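Basic membrane lipoprotein (Brucella melitensis biovar Abortus, PDB 3S99) binds adenine and probably other purines such as guanine, and may deliver them to an ABC-type uptake system. Local coordinates at residues 162-167 against 344-349; 169-174 against 181-186. All blocks are in the same frame, centred on the assembly; numbering follows the deposited sequence.

Both interactions use the helix that spans residues 161-175, and their centres lie about 9 Å apart. Interaction 1 takes its first half, from E162 at the adenine to I167 against the segment 344-349; interaction 2 takes its second half, which packs on the edge strand 182-187. The two meet where V347 CG2 comes within 4.3 Å of M171 CG, so M171 serves the strand while its CG borders the C-terminal segment. Only interaction 1 holds a residue of the adenine pocket: E162 OE2 is 2.7 Å from adenine N7. Interaction 2 lies away from the annotated purine-binding residues, farther along the same helix.

Interaction 1. Residues 162-167 against 344-349; sequences EVVQGI and NFYVAG. With ADE (adenine), chain T.
I167 and Y346 make the main side-chain contact, the aliphatic branches of I167 running obliquely against the CE1 side of the phenol. I167 CG2 sits 3.6 Å from Y346 CE1, and its other branch reaches further along the ring, bringing CD1 to 3.5 Å from Y346 OH. The split follows from the torsion: CG2 stands anti to the backbone N, CG1 beside it (chi1 -67°). The Y346 hydroxyl is only brushed by I167 CD1; its polar partner is D352, to which it is hydrogen-bonded. One turn back, V164 meets the backbone instead, with CG1 3.1 Å from F345 O and 4.3 Å from Y346 CD1. No hydrogen bond joins the two segments, but N168, just beyond I167, binds F345 O and V347 N through its side-chain amide. At the other end of 162-167, the extended E162 side chain brings its carboxylate to the adenine, and H215 NE2 is hydrogen-bonded to OE2. The C-terminal segment lies along helix 161-175, with W187 of strand 182-187 touching both I167 and Y346, and helix 132-146 packing against E162 and Q165.

Interaction 2. Residues 169-174 against 181-186; sequences SFMLGA and FRVKVI
The F181 ring receives A174 on one face and M171 at its edge. A174 CB stands 3.8 Å from the ring centroid and 30° off the normal, a CH-pi contact that presses the methyl toward the CG-CD1 side of the ring; M171 CE approaches near the ring plane, 4.2 Å from F181 CD1. F170 and F181 run at about a right angle as side chains, and F170 CE2 comes obliquely to F181 CE1, 4.0 Å away. At the edge of the F170 ring, in its plane, V183 CG1 closes to 3.6 Å from CE2, and Y154 of the neighbouring strand 151-156 meets the same ring edge-to-face. M171 reaches the strand by a bent chain: CG leaves anti to the backbone N (chi1 -176°), then chi2 and chi3 both turn, bringing the sulfur and methyl over the backbone at F181 and R182. SD lies 3.4 Å from F181 O, while CE reaches both methyls of V183; its approach to CG1, at 3.4 Å, is tighter than usual for two carbons. V183 CG1 thus touches both the F170 ring edge and the M171 methyl, which come to it from directions about a right angle apart. No hydrogen bond crosses the contact, so side-chain packing joins helix to strand. A152 of strand 151-156 touches F170, F181 and V183, and A143 of helix 132-146 touches both phenylalanines, continuing the apolar layer. Helix 169-174 runs nearly antiparallel to strand 182-186, at 156° and 9.5 Å between axes. This is the helix-on-sheet packing of a beta-alpha-beta crossover, in which strand 151-156, helix 161-175 and edge strand 182-187 form one unit in a lobe of this two-lobed periplasmic-binding-protein-like fold.

Interaction 1. Residues 162-167 against 344-349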
loop_
_atom_site.group_PDB
_atom_site.type_symbol
_atom_site.label_atom_id
_atom_site.label_comp_id
_atom_site.label_asym_id
_atom_site.label_seq_id
_atom_site.Cartn_x
_atom_site.Cartn_y
_atom_site.Cartn_z
ATOM N N GLU A 162 -7.754 0.705 4.954
ATOM C CA GLU A 162 -6.487 0.149 4.419
ATOM C C GLU A 162 -5.310 0.244 5.421
ATOM O O GLU A 162 -4.505 -0.704 5.562
ATOM C CB GLU A 162 -6.083 0.836 3.113
ATOM C CG GLU A 162 -4.736 0.371 2.529
ATOM C CD GLU A 162 -4.340 1.149 1.300
ATOM O OE1 GLU A 162 -5.236 1.377 0.452
ATOM O OE2 GLU A 162 -3.150 1.537 1.177
ATOM N N VAL A 163 -5.233 1.365 6.129
ATOM C CA VAL A 163 -4.139 1.578 7.072
ATOM C C VAL A 163 -4.349 0.777 8.355
ATOM O O VAL A 163 -3.386 0.182 8.870
ATOM C CB VAL A 163 -3.934 3.080 7.355
ATOM C CG1 VAL A 163 -2.770 3.285 8.324
ATOM C CG2 VAL A 163 -3.687 3.823 6.030
ATOM N N VAL A 164 -5.595 0.719 8.837
ATOM C CA VAL A 164 -5.919 -0.081 10.005
ATOM C C VAL A 164 -5.645 -1.571 9.735
ATOM O O VAL A 164 -5.065 -2.252 10.569
ATOM C CB VAL A 164 -7.369 0.066 10.463
ATOM C CG1 VAL A 164 -7.611 -0.794 11.686
ATOM C CG2 VAL A 164 -7.705 1.530 10.782
ATOM N N GLN A 165 -6.076 -2.072 8.580
ATOM C CA GLN A 165 -5.698 -3.414 8.155
ATOM C C GLN A 165 -4.189 -3.671 8.286
ATOM O O GLN A 165 -3.774 -4.708 8.774
ATOM C CB GLN A 165 -6.065 -3.651 6.697
ATOM C CG GLN A 165 -7.571 -3.684 6.336
ATOM C CD GLN A 165 -7.723 -3.618 4.803
ATOM O OE1 GLN A 165 -6.788 -3.996 4.084
ATOM N NE2 GLN A 165 -8.858 -3.100 4.312
ATOM N N GLY A 166 -3.385 -2.726 7.813
ATOM C CA GLY A 166 -1.937 -2.885 7.747
ATOM C C GLY A 166 -1.288 -2.938 9.113
ATOM O O GLY A 166 -0.413 -3.773 9.364
ATOM N N ILE A 167 -1.754 -2.076 10.006
ATOM C CA ILE A 167 -1.295 -2.070 11.381
ATOM C C ILE A 167 -1.667 -3.408 12.038
ATOM O O ILE A 167 -0.824 -4.058 12.683
ATOM C CB ILE A 167 -1.899 -0.885 12.159
ATOM C CG1 ILE A 167 -1.352 0.447 11.623
ATOM C CG2 ILE A 167 -1.620 -1.016 13.665
ATOM C CD1 ILE A 167 -2.090 1.736 12.169
ATOM N N ASN A 344 -12.272 -0.629 11.268
ATOM C CA ASN A 344 -12.143 0.577 12.093
ATOM C C ASN A 344 -11.895 0.236 13.577
ATOM O O ASN A 344 -12.303 0.956 14.475
ATOM C CB ASN A 344 -13.382 1.470 11.913
ATOM C CG ASN A 344 -14.657 0.803 12.398
ATOM O OD1 ASN A 344 -14.655 -0.360 12.827
ATOM N ND2 ASN A 344 -15.761 1.533 12.337
ATOM N N PHE A 345 -11.204 -0.874 13.808
ATOM C CA PHE A 345 -10.814 -1.304 15.140
ATOM C C PHE A 345 -9.434 -1.940 15.061
ATOM O O PHE A 345 -9.008 -2.391 13.989
ATOM C CB PHE A 345 -11.809 -2.326 15.681
ATOM C CG PHE A 345 -11.939 -3.550 14.835
ATOM C CD1 PHE A 345 -12.881 -3.599 13.808
ATOM C CD2 PHE A 345 -11.107 -4.657 15.048
ATOM C CE1 PHE A 345 -12.984 -4.721 13.006
ATOM C CE2 PHE A 345 -11.216 -5.793 14.249
ATOM C CZ PHE A 345 -12.162 -5.824 13.229
ATOM N N TYR A 346 -8.734 -1.953 16.191
ATOM C CA TYR A 346 -7.431 -2.594 16.277
ATOM C C TYR A 346 -7.593 -3.971 16.878
ATOM O O TYR A 346 -8.549 -4.224 17.586
ATOM C CB TYR A 346 -6.468 -1.804 17.150
ATOM C CG TYR A 346 -5.868 -0.580 16.510
ATOM C CD1 TYR A 346 -5.246 -0.643 15.257
ATOM C CD2 TYR A 346 -5.888 0.637 17.165
ATOM C CE1 TYR A 346 -4.684 0.480 14.695
ATOM C CE2 TYR A 346 -5.309 1.761 16.617
ATOM C CZ TYR A 346 -4.704 1.683 15.384
ATOM O OH TYR A 346 -4.129 2.823 14.845
ATOM N N VAL A 347 -6.641 -4.853 16.607
ATOM C CA VAL A 347 -6.587 -6.150 17.298
ATOM C C VAL A 347 -5.937 -5.951 18.679
ATOM O O VAL A 347 -5.353 -4.883 18.954
ATOM C CB VAL A 347 -5.835 -7.240 16.464
ATOM C CG1 VAL A 347 -6.602 -7.586 15.224
ATOM C CG2 VAL A 347 -4.394 -6.799 16.099
ATOM N N ALA A 348 -6.064 -6.962 19.551
ATOM C CA ALA A 348 -5.417 -6.947 20.873
ATOM C C ALA A 348 -3.914 -6.770 20.716
ATOM O O ALA A 348 -3.280 -7.404 19.843
ATOM C CB ALA A 348 -5.708 -8.246 21.656
ATOM N N GLY A 349 -3.363 -5.902 21.559
ATOM C CA GLY A 349 -1.926 -5.634 21.614
ATOM C C GLY A 349 -1.521 -4.269 21.084
ATOM O O GLY A 349 -0.410 -3.786 21.380
HETATM N N9 ADE T . -4.340 5.433 -1.531
HETATM C C8 ADE T . -4.420 4.170 -0.989
HETATM N N7 ADE T . -3.322 3.746 -0.412
HETATM C C5 ADE T . -2.494 4.855 -0.616
HETATM C C6 ADE T . -1.193 5.039 -0.233
HETATM N N6 ADE T . -0.599 4.017 0.401
HETATM N N1 ADE T . -0.587 6.228 -0.555
HETATM C C2 ADE T . -1.297 7.163 -1.209
HETATM N N3 ADE T . -2.561 7.100 -1.627
HETATM C C4 ADE T . -3.083 5.900 -1.284
#

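Interaction 2. Residues 169-174 against 181-186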
loop_
_atom_site.group_PDB
_atom_site.type_symbol
_atom_site.label_atom_id
_atom_site.label_comp_id
_atom_site.label_asym_id
_atom_site.label_seq_id
_atom_site.Cartn_x
_atom_site.Cartn_y
_atom_site.Cartn_z
ATOM N N SER A 169 -2.495 -6.351 10.640
ATOM C CA SER A 169 -1.759 -7.459 10.060
ATOM C C SER A 169 -0.308 -7.543 10.515
ATOM O O SER A 169 0.198 -8.632 10.814
ATOM C CB SER A 169 -1.806 -7.395 8.549
ATOM O OG SER A 169 -1.241 -8.565 8.026
ATOM N N PHE A 170 0.366 -6.398 10.549
ATOM C CA PHE A 170 1.728 -6.308 11.051
ATOM C C PHE A 170 1.865 -6.844 12.485
ATOM O O PHE A 170 2.752 -7.655 12.786
ATOM C CB PHE A 170 2.204 -4.856 10.943
ATOM C CG PHE A 170 3.603 -4.629 11.440
ATOM C CD1 PHE A 170 4.694 -5.001 10.682
ATOM C CD2 PHE A 170 3.822 -3.988 12.658
ATOM C CE1 PHE A 170 5.985 -4.776 11.140
ATOM C CE2 PHE A 170 5.127 -3.774 13.123
ATOM C CZ PHE A 170 6.191 -4.148 12.364
ATOM N N MET A 171 0.931 -6.434 13.351
ATOM C CA MET A 171 0.915 -6.877 14.729
ATOM C C MET A 171 0.676 -8.405 14.820
ATOM O O MET A 171 1.370 -9.116 15.590
ATOM C CB MET A 171 -0.172 -6.095 15.509
ATOM C CG MET A 171 -0.251 -6.366 16.997
ATOM S SD MET A 171 1.268 -6.004 17.982
ATOM C CE MET A 171 1.819 -4.547 17.122
ATOM N N LEU A 172 -0.290 -8.915 14.057
ATOM C CA LEU A 172 -0.583 -10.349 14.084
ATOM C C LEU A 172 0.649 -11.155 13.646
ATOM O O LEU A 172 0.950 -12.190 14.240
ATOM C CB LEU A 172 -1.793 -10.702 13.195
ATOM C CG LEU A 172 -3.149 -10.178 13.709
ATOM C CD1 LEU A 172 -4.276 -10.321 12.666
ATOM C CD2 LEU A 172 -3.559 -10.922 14.964
ATOM N N GLY A 173 1.329 -10.696 12.597
ATOM C CA GLY A 173 2.583 -11.300 12.157
ATOM C C GLY A 173 3.626 -11.325 13.274
ATOM O O GLY A 173 4.190 -12.378 13.597
ATOM N N ALA A 174 3.861 -10.163 13.882
ATOM C CA ALA A 174 4.809 -10.067 14.999
ATOM C C ALA A 174 4.416 -11.003 16.139
ATOM O O ALA A 174 5.276 -11.675 16.714
ATOM C CB ALA A 174 4.907 -8.652 15.498
ATOM N N PHE A 181 4.924 -8.313 21.469
ATOM C CA PHE A 181 5.368 -7.273 20.559
ATOM C C PHE A 181 4.464 -6.026 20.676
ATOM O O PHE A 181 3.220 -6.138 20.788
ATOM C CB PHE A 181 5.394 -7.774 19.093
ATOM C CG PHE A 181 6.274 -6.952 18.194
ATOM C CD1 PHE A 181 5.744 -5.927 17.400
ATOM C CD2 PHE A 181 7.631 -7.178 18.165
ATOM C CE1 PHE A 181 6.542 -5.167 16.595
ATOM C CE2 PHE A 181 8.465 -6.396 17.337
ATOM C CZ PHE A 181 7.918 -5.391 16.553
ATOM N N ARG A 182 5.094 -4.850 20.630
ATOM C CA ARG A 182 4.370 -3.589 20.682
ATOM C C ARG A 182 4.727 -2.719 19.497
ATOM O O ARG A 182 5.821 -2.813 18.959
ATOM C CB ARG A 182 4.692 -2.798 21.959
ATOM C CG ARG A 182 4.648 -3.584 23.250
ATOM C CD ARG A 182 3.254 -3.996 23.642
ATOM N NE ARG A 182 3.347 -4.960 24.744
ATOM C CZ ARG A 182 2.334 -5.669 25.233
ATOM N NH1 ARG A 182 1.094 -5.515 24.761
ATOM N NH2 ARG A 182 2.570 -6.535 26.213
ATOM N N VAL A 183 3.772 -1.881 19.090
ATOM C CA VAL A 183 4.034 -0.753 18.177
ATOM C C VAL A 183 3.691 0.580 18.834
ATOM O O VAL A 183 2.777 0.662 19.657
ATOM C CB VAL A 183 3.241 -0.859 16.857
ATOM C CG1 VAL A 183 3.770 -2.036 16.028
ATOM C CG2 VAL A 183 1.756 -0.992 17.145
ATOM N N LYS A 184 4.456 1.612 18.469
ATOM C CA LYS A 184 4.140 2.999 18.806
ATOM C C LYS A 184 3.742 3.697 17.511
ATOM O O LYS A 184 4.518 3.737 16.555
ATOM C CB LYS A 184 5.343 3.696 19.436
ATOM C CG LYS A 184 5.784 3.126 20.803
ATOM C CD LYS A 184 6.532 4.184 21.642
ATOM C CE LYS A 184 6.855 3.709 23.050
ATOM N NZ LYS A 184 8.117 2.922 23.089
ATOM N N VAL A 185 2.528 4.234 17.463
ATOM C CA VAL A 185 2.015 4.832 16.243
ATOM C C VAL A 185 2.027 6.335 16.318
ATOM O O VAL A 185 1.552 6.908 17.302
ATOM C CB VAL A 185 0.573 4.390 15.966
ATOM C CG1 VAL A 185 0.067 4.999 14.662
ATOM C CG2 VAL A 185 0.488 2.876 15.938
ATOM N N ILE A 186 2.555 6.973 15.279
ATOM C CA ILE A 186 2.407 8.422 15.115
ATOM C C ILE A 186 1.681 8.674 13.803
ATOM O O ILE A 186 2.064 8.096 12.790
ATOM C CB ILE A 186 3.766 9.153 15.092
ATOM C CG1 ILE A 186 4.414 9.088 16.476
ATOM C CG2 ILE A 186 3.567 10.643 14.679
ATOM C CD1 ILE A 186 5.711 9.928 16.621
#